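Local coordinates for uncharacterized protein (Magnetospirillum magneticum AMB-1, PDB 5MU5) that probably transfers sugar to flagellin as a Maf-family glycosyltransferase and is involved in the formation of bacterial flagella, at residues Y261-H266 against Y366-A371; D318-L323 against A345-S350. One frame throughout, in Å; residues are numbered along the deposited sequence.

Both contacts are buried and belong to one mixed, mostly parallel sheet, with centres about 11 Å apart. Contact 2 lies inside the sheet and pairs 318-323 with 345-350 through five backbone bonds. Contact 1 lies near one edge of the sheet, one strand in from the outermost, where 261-266 pairs with 366-371 through a single bridge and two bonds. The two contacts meet: Tyr367 N is 2.9 Å from Gly349 O, a probable hydrogen bond between neighbouring strands. Along the chain, contact 2 is nested within the loop that contact 1 closes. Deep in the sheet, contact 2 packs side chains on both faces; the short edge pairing of contact 1 relies more on aromatic rings.

Contact 1. Residues Y261-H266 against Y366-A371; sequences YSILQH and YYFRPA
Ile263 and Tyr366 form a parallel bridge, with Tyr366 N giving a 2.9 Å hydrogen bond to Ser262 O and Leu264 N one of the same length to Tyr366 O. Tyr366 O also receives a CA-H...O contact from Ile263 CA. Tyr366 is the chief side chain, packed with other aromatic and aliphatic groups. The edge of the Tyr366 ring is turned to the face of Tyr261 in an offset edge-to-face stack, centroids 5.6 Å apart and planes at 60°. Tyr366 CD2 comes within 3.7 Å of Tyr261 CD1, and Tyr366 CE2 is as near to Tyr261 CB. Tyr261 CG stands between its backbone N and carbonyl carbon (chi1 65°), which places the ring beside Tyr366. Ile263 reaches Phe368 with two branches: CG2 lies in plane at the edge of that ring, and CD1 is 3.8 Å from Phe368 CE1. Leu264 and Tyr367 touch through their CB atoms, 4.0 Å apart. The hydroxyl of Tyr367 hydrogen-bonds to Ser389 OG. The single bridge sets short strand 262-263 beside 363-367 near the edge of the mixed sheet, in the MptE-like part of the chain. Strand 363-367 lies between strands 346-350 and 262-263 in the sheet, and strand 530-531 follows antiparallel as the outermost. Helix 393-404 packs on Leu264 and Tyr367, while helix 242-257 packs on Tyr366 and Phe368.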
loop_
_atom_site.group_PDB
_atom_site.type_symbol
_atom_site.label_atom_id
_atom_site.label_comp_id
_atom_site.label_asym_id
_atom_site.label_seq_id
_atom_site.Cartn_x
_atom_site.Cartn_y
_atom_site.Cartn_z
ATOM N N TYR A 261 2.049 -19.194 24.554
ATOM C CA TYR A 261 1.443 -18.034 23.973
ATOM C C TYR A 261 0.158 -18.548 23.393
ATOM O O TYR A 261 -0.023 -19.755 23.258
ATOM C CB TYR A 261 2.319 -17.382 22.899
ATOM C CG TYR A 261 2.531 -18.236 21.687
ATOM C CD1 TYR A 261 1.621 -18.229 20.641
ATOM C CD2 TYR A 261 3.656 -19.039 21.579
ATOM C CE1 TYR A 261 1.827 -19.006 19.516
ATOM C CE2 TYR A 261 3.882 -19.819 20.447
ATOM C CZ TYR A 261 2.958 -19.802 19.425
ATOM O OH TYR A 261 3.157 -20.582 18.312
ATOM N N SER A 262 -0.730 -17.624 23.070
ATOM C CA SER A 262 -1.971 -17.941 22.408
ATOM C C SER A 262 -2.132 -17.058 21.172
ATOM O O SER A 262 -1.348 -16.138 20.951
ATOM C CB SER A 262 -3.134 -17.747 23.354
ATOM O OG SER A 262 -3.027 -18.589 24.483
ATOM N N ILE A 263 -3.141 -17.379 20.371
ATOM C CA ILE A 263 -3.390 -16.750 19.098
ATOM C C ILE A 263 -4.776 -16.160 19.113
ATOM O O ILE A 263 -5.727 -16.836 19.504
ATOM C CB ILE A 263 -3.378 -17.782 17.961
ATOM C CG1 ILE A 263 -2.057 -18.545 17.926
ATOM C CG2 ILE A 263 -3.578 -17.080 16.629
ATOM C CD1 ILE A 263 -0.846 -17.640 17.801
ATOM N N LEU A 264 -4.896 -14.916 18.670
ATOM C CA LEU A 264 -6.179 -14.232 18.611
ATOM C C LEU A 264 -7.098 -14.795 17.520
ATOM O O LEU A 264 -6.665 -15.111 16.420
ATOM C CB LEU A 264 -5.956 -12.750 18.395
ATOM C CG LEU A 264 -7.198 -11.862 18.457
ATOM C CD1 LEU A 264 -6.844 -10.447 18.905
ATOM C CD2 LEU A 264 -7.898 -11.805 17.105
ATOM N N GLN A 265 -8.385 -14.867 17.841
ATOM C CA GLN A 265 -9.410 -15.429 16.956
ATOM C C GLN A 265 -10.634 -14.501 16.954
ATOM O O GLN A 265 -10.944 -13.902 17.966
ATOM C CB GLN A 265 -9.768 -16.809 17.471
ATOM C CG GLN A 265 -10.492 -17.695 16.509
ATOM C CD GLN A 265 -10.401 -19.161 16.915
ATOM O OE1 GLN A 265 -10.352 -20.045 16.066
ATOM N NE2 GLN A 265 -10.335 -19.420 18.204
ATOM N N HIS A 266 -11.267 -14.331 15.795
ATOM C CA HIS A 266 -12.469 -13.523 15.669
ATOM C C HIS A 266 -13.612 -14.264 16.288
ATOM O O HIS A 266 -13.702 -15.461 16.162
ATOM C CB HIS A 266 -12.788 -13.227 14.209
ATOM C CG HIS A 266 -11.884 -12.204 13.605
ATOM N ND1 HIS A 266 -12.301 -10.919 13.311
ATOM C CD2 HIS A 266 -10.569 -12.253 13.290
ATOM C CE1 HIS A 266 -11.285 -10.233 12.813
ATOM N NE2 HIS A 266 -10.220 -11.014 12.799
ATOM N N TYR A 366 -0.945 -13.369 20.385
ATOM C CA TYR A 366 -0.498 -12.791 19.140
ATOM C C TYR A 366 -1.601 -12.790 18.091
ATOM O O TYR A 366 -2.393 -13.704 18.027
ATOM C CB TYR A 366 0.677 -13.584 18.553
ATOM C CG TYR A 366 1.912 -13.525 19.381
ATOM C CD1 TYR A 366 2.558 -12.332 19.595
ATOM C CD2 TYR A 366 2.427 -14.678 19.969
ATOM C CE1 TYR A 366 3.686 -12.276 20.367
ATOM C CE2 TYR A 366 3.548 -14.636 20.756
ATOM C CZ TYR A 366 4.177 -13.440 20.942
ATOM O OH TYR A 366 5.291 -13.397 21.724
ATOM N N TYR A 367 -1.625 -11.767 17.250
ATOM C CA TYR A 367 -2.423 -11.816 16.037
ATOM C C TYR A 367 -1.402 -11.714 14.897
ATOM O O TYR A 367 -0.256 -11.284 15.101
ATOM C CB TYR A 367 -3.450 -10.701 15.993
ATOM C CG TYR A 367 -2.874 -9.344 15.705
ATOM C CD1 TYR A 367 -2.392 -8.549 16.709
ATOM C CD2 TYR A 367 -2.805 -8.870 14.402
ATOM C CE1 TYR A 367 -1.842 -7.297 16.427
ATOM C CE2 TYR A 367 -2.274 -7.631 14.114
ATOM C CZ TYR A 367 -1.789 -6.853 15.124
ATOM O OH TYR A 367 -1.282 -5.614 14.808
ATOM N N PHE A 368 -1.807 -12.137 13.713
ATOM C CA PHE A 368 -0.910 -12.143 12.576
ATOM C C PHE A 368 -1.108 -10.930 11.708
ATOM O O PHE A 368 -2.170 -10.707 11.133
ATOM C CB PHE A 368 -1.019 -13.459 11.810
ATOM C CG PHE A 368 -0.449 -14.574 12.578
ATOM C CD1 PHE A 368 -1.210 -15.224 13.515
ATOM C CD2 PHE A 368 0.896 -14.875 12.473
ATOM C CE1 PHE A 368 -0.658 -16.204 14.300
ATOM C CE2 PHE A 368 1.456 -15.881 13.235
ATOM C CZ PHE A 368 0.675 -16.543 14.155
ATOM N N ARG A 369 -0.061 -10.116 11.657
ATOM C CA ARG A 369 -0.110 -8.914 10.884
ATOM C C ARG A 369 0.114 -9.219 9.396
ATOM O O ARG A 369 1.131 -9.776 9.031
ATOM C CB ARG A 369 0.904 -7.910 11.398
ATOM C CG ARG A 369 0.513 -6.559 10.910
ATOM C CD ARG A 369 1.445 -5.464 11.315
ATOM N NE ARG A 369 0.855 -4.221 10.827
ATOM C CZ ARG A 369 1.385 -3.025 10.998
ATOM N NH1 ARG A 369 2.518 -2.907 11.664
ATOM N NH2 ARG A 369 0.772 -1.951 10.508
ATOM N N PRO A 370 -0.847 -8.852 8.543
ATOM C CA PRO A 370 -0.772 -9.237 7.140
ATOM C C PRO A 370 0.267 -8.478 6.308
ATOM O O PRO A 370 0.907 -7.552 6.799
ATOM C CB PRO A 370 -2.200 -8.971 6.626
ATOM C CG PRO A 370 -2.773 -7.954 7.548
ATOM C CD PRO A 370 -2.094 -8.134 8.871
ATOM N N ALA A 371 0.460 -8.921 5.066
ATOM C CA ALA A 371 1.303 -8.204 4.103
ATOM C C ALA A 371 2.785 -8.142 4.491
ATOM O O ALA A 371 3.452 -7.125 4.296
ATOM C CB ALA A 371 0.747 -6.787 3.868
#

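Contact 2. Residues D318-L323 against A345-S350; sequences DFQMLL and ATLIGS
Phe319 and Thr346 lie side by side and point the same way, with Thr346 CG2 in plane at the edge of the ring and Thr346 CB 3.7 Å from Phe319 CD1. Ile348 slants across the same phenylalanine. Its CG1 stands beside its own backbone N (chi1 -61°) and the chain then extends, which carries CD1 to 3.7 Å from Phe319 CD1. An alanine in place of Phe319 would remove the ring and is likely to leave a gap beside Thr346 CB and Ile348 CD1. Met321 runs alongside Ile348, bent at chi2 and chi3 to bring CE within 3.7 Å of Ile348 CG2. The strands are joined by the crossover of a beta-alpha-beta unit through helix 327-340, as in Rossmann-like folds. Five backbone hydrogen bonds zip them in parallel, from Thr346 N to Asp318 O at one end to Ser350 N to Leu322 O at the other. On the face of Gln320 and Leu322, Leu347 sets its CD2 3.2 Å from Gln320 O, touching Gln320 CG and Leu322 CB. The amide of Gln320 hydrogen-bonds to Ser302 OG and Gly304 O. On the Phe319 and Met321 face, helix 515-528 packs on Phe319 and Thr346, and helix 393-404 on Met321.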
loop_
_atom_site.group_PDB
_atom_site.type_symbol
_atom_site.label_atom_id
_atom_site.label_comp_id
_atom_site.label_asym_id
_atom_site.label_seq_id
_atom_site.Cartn_x
_atom_site.Cartn_y
_atom_site.Cartn_z
ATOM N N ASP A 318 -6.683 -4.630 31.382
ATOM C CA ASP A 318 -7.000 -6.031 31.189
ATOM C C ASP A 318 -6.158 -6.520 30.024
ATOM O O ASP A 318 -5.605 -7.622 30.045
ATOM C CB ASP A 318 -8.482 -6.178 30.920
ATOM C CG ASP A 318 -9.343 -5.769 32.145
ATOM O OD1 ASP A 318 -9.337 -6.535 33.135
ATOM O OD2 ASP A 318 -10.033 -4.707 32.109
ATOM N N PHE A 319 -6.033 -5.671 29.009
ATOM C CA PHE A 319 -5.188 -5.969 27.862
ATOM C C PHE A 319 -4.246 -4.832 27.595
ATOM O O PHE A 319 -4.622 -3.675 27.755
ATOM C CB PHE A 319 -6.023 -6.274 26.624
ATOM C CG PHE A 319 -6.895 -7.475 26.792
ATOM C CD1 PHE A 319 -6.333 -8.742 26.849
ATOM C CD2 PHE A 319 -8.268 -7.347 26.929
ATOM C CE1 PHE A 319 -7.120 -9.868 27.018
ATOM C CE2 PHE A 319 -9.063 -8.465 27.102
ATOM C CZ PHE A 319 -8.480 -9.729 27.156
ATOM N N GLN A 320 -3.015 -5.181 27.237
ATOM C CA GLN A 320 -2.011 -4.220 26.809
ATOM C C GLN A 320 -1.706 -4.513 25.335
ATOM O O GLN A 320 -1.377 -5.647 24.963
ATOM C CB GLN A 320 -0.746 -4.323 27.676
ATOM C CG GLN A 320 0.452 -3.513 27.180
ATOM C CD GLN A 320 0.233 -2.013 27.291
ATOM O OE1 GLN A 320 -0.395 -1.531 28.236
ATOM N NE2 GLN A 320 0.761 -1.268 26.333
ATOM N N MET A 321 -1.824 -3.483 24.498
ATOM C CA MET A 321 -1.645 -3.656 23.058
ATOM C C MET A 321 -0.279 -3.174 22.617
ATOM O O MET A 321 0.231 -2.143 23.115
ATOM C CB MET A 321 -2.694 -2.891 22.276
ATOM C CG MET A 321 -4.118 -3.104 22.727
ATOM S SD MET A 321 -4.752 -4.761 22.502
ATOM C CE MET A 321 -4.378 -4.997 20.753
ATOM N N LEU A 322 0.313 -3.930 21.695
ATOM C CA LEU A 322 1.562 -3.536 21.080
ATOM C C LEU A 322 1.508 -3.876 19.598
ATOM O O LEU A 322 1.220 -5.023 19.238
ATOM C CB LEU A 322 2.734 -4.241 21.734
ATOM C CG LEU A 322 4.106 -3.731 21.320
ATOM C CD1 LEU A 322 4.304 -2.270 21.720
ATOM C CD2 LEU A 322 5.201 -4.614 21.920
ATOM N N LEU A 323 1.804 -2.885 18.755
ATOM C CA LEU A 323 1.816 -3.054 17.295
ATOM C C LEU A 323 3.239 -3.141 16.756
ATOM O O LEU A 323 3.560 -4.051 16.015
ATOM C CB LEU A 323 1.107 -1.878 16.625
ATOM C CG LEU A 323 1.111 -1.792 15.082
ATOM C CD1 LEU A 323 0.363 -2.964 14.484
ATOM C CD2 LEU A 323 0.493 -0.482 14.605
ATOM N N ALA A 345 -2.281 -8.110 33.522
ATOM C CA ALA A 345 -2.578 -7.736 32.130
ATOM C C ALA A 345 -2.085 -8.774 31.130
ATOM O O ALA A 345 -1.001 -9.296 31.269
ATOM C CB ALA A 345 -1.972 -6.371 31.799
ATOM N N THR A 346 -2.910 -9.083 30.142
ATOM C CA THR A 346 -2.514 -9.927 29.024
ATOM C C THR A 346 -2.030 -8.989 27.926
ATOM O O THR A 346 -2.633 -7.948 27.685
ATOM C CB THR A 346 -3.713 -10.760 28.529
ATOM O OG1 THR A 346 -3.986 -11.762 29.497
ATOM C CG2 THR A 346 -3.450 -11.450 27.188
ATOM N N LEU A 347 -0.936 -9.349 27.277
ATOM C CA LEU A 347 -0.414 -8.588 26.151
ATOM C C LEU A 347 -1.012 -9.136 24.856
ATOM O O LEU A 347 -0.957 -10.335 24.612
ATOM C CB LEU A 347 1.114 -8.690 26.137
ATOM C CG LEU A 347 1.985 -8.041 25.047
ATOM C CD1 LEU A 347 1.841 -8.771 23.731
ATOM C CD2 LEU A 347 1.701 -6.569 24.851
ATOM N N ILE A 348 -1.615 -8.267 24.047
ATOM C CA ILE A 348 -2.065 -8.663 22.716
ATOM C C ILE A 348 -1.176 -7.907 21.772
ATOM O O ILE A 348 -1.214 -6.680 21.734
ATOM C CB ILE A 348 -3.515 -8.283 22.406
ATOM C CG1 ILE A 348 -4.460 -8.984 23.387
ATOM C CG2 ILE A 348 -3.850 -8.640 20.953
ATOM C CD1 ILE A 348 -5.918 -8.624 23.175
ATOM N N GLY A 349 -0.370 -8.640 21.021
ATOM C CA GLY A 349 0.548 -8.026 20.116
ATOM C C GLY A 349 0.586 -8.687 18.761
ATOM O O GLY A 349 0.143 -9.824 18.563
ATOM N N SER A 350 1.115 -7.933 17.815
ATOM C CA SER A 350 1.455 -8.457 16.515
ATOM C C SER A 350 2.498 -9.574 16.668
ATOM O O SER A 350 3.350 -9.528 17.559
ATOM C CB SER A 350 2.029 -7.330 15.665
ATOM O OG SER A 350 2.772 -7.862 14.602
#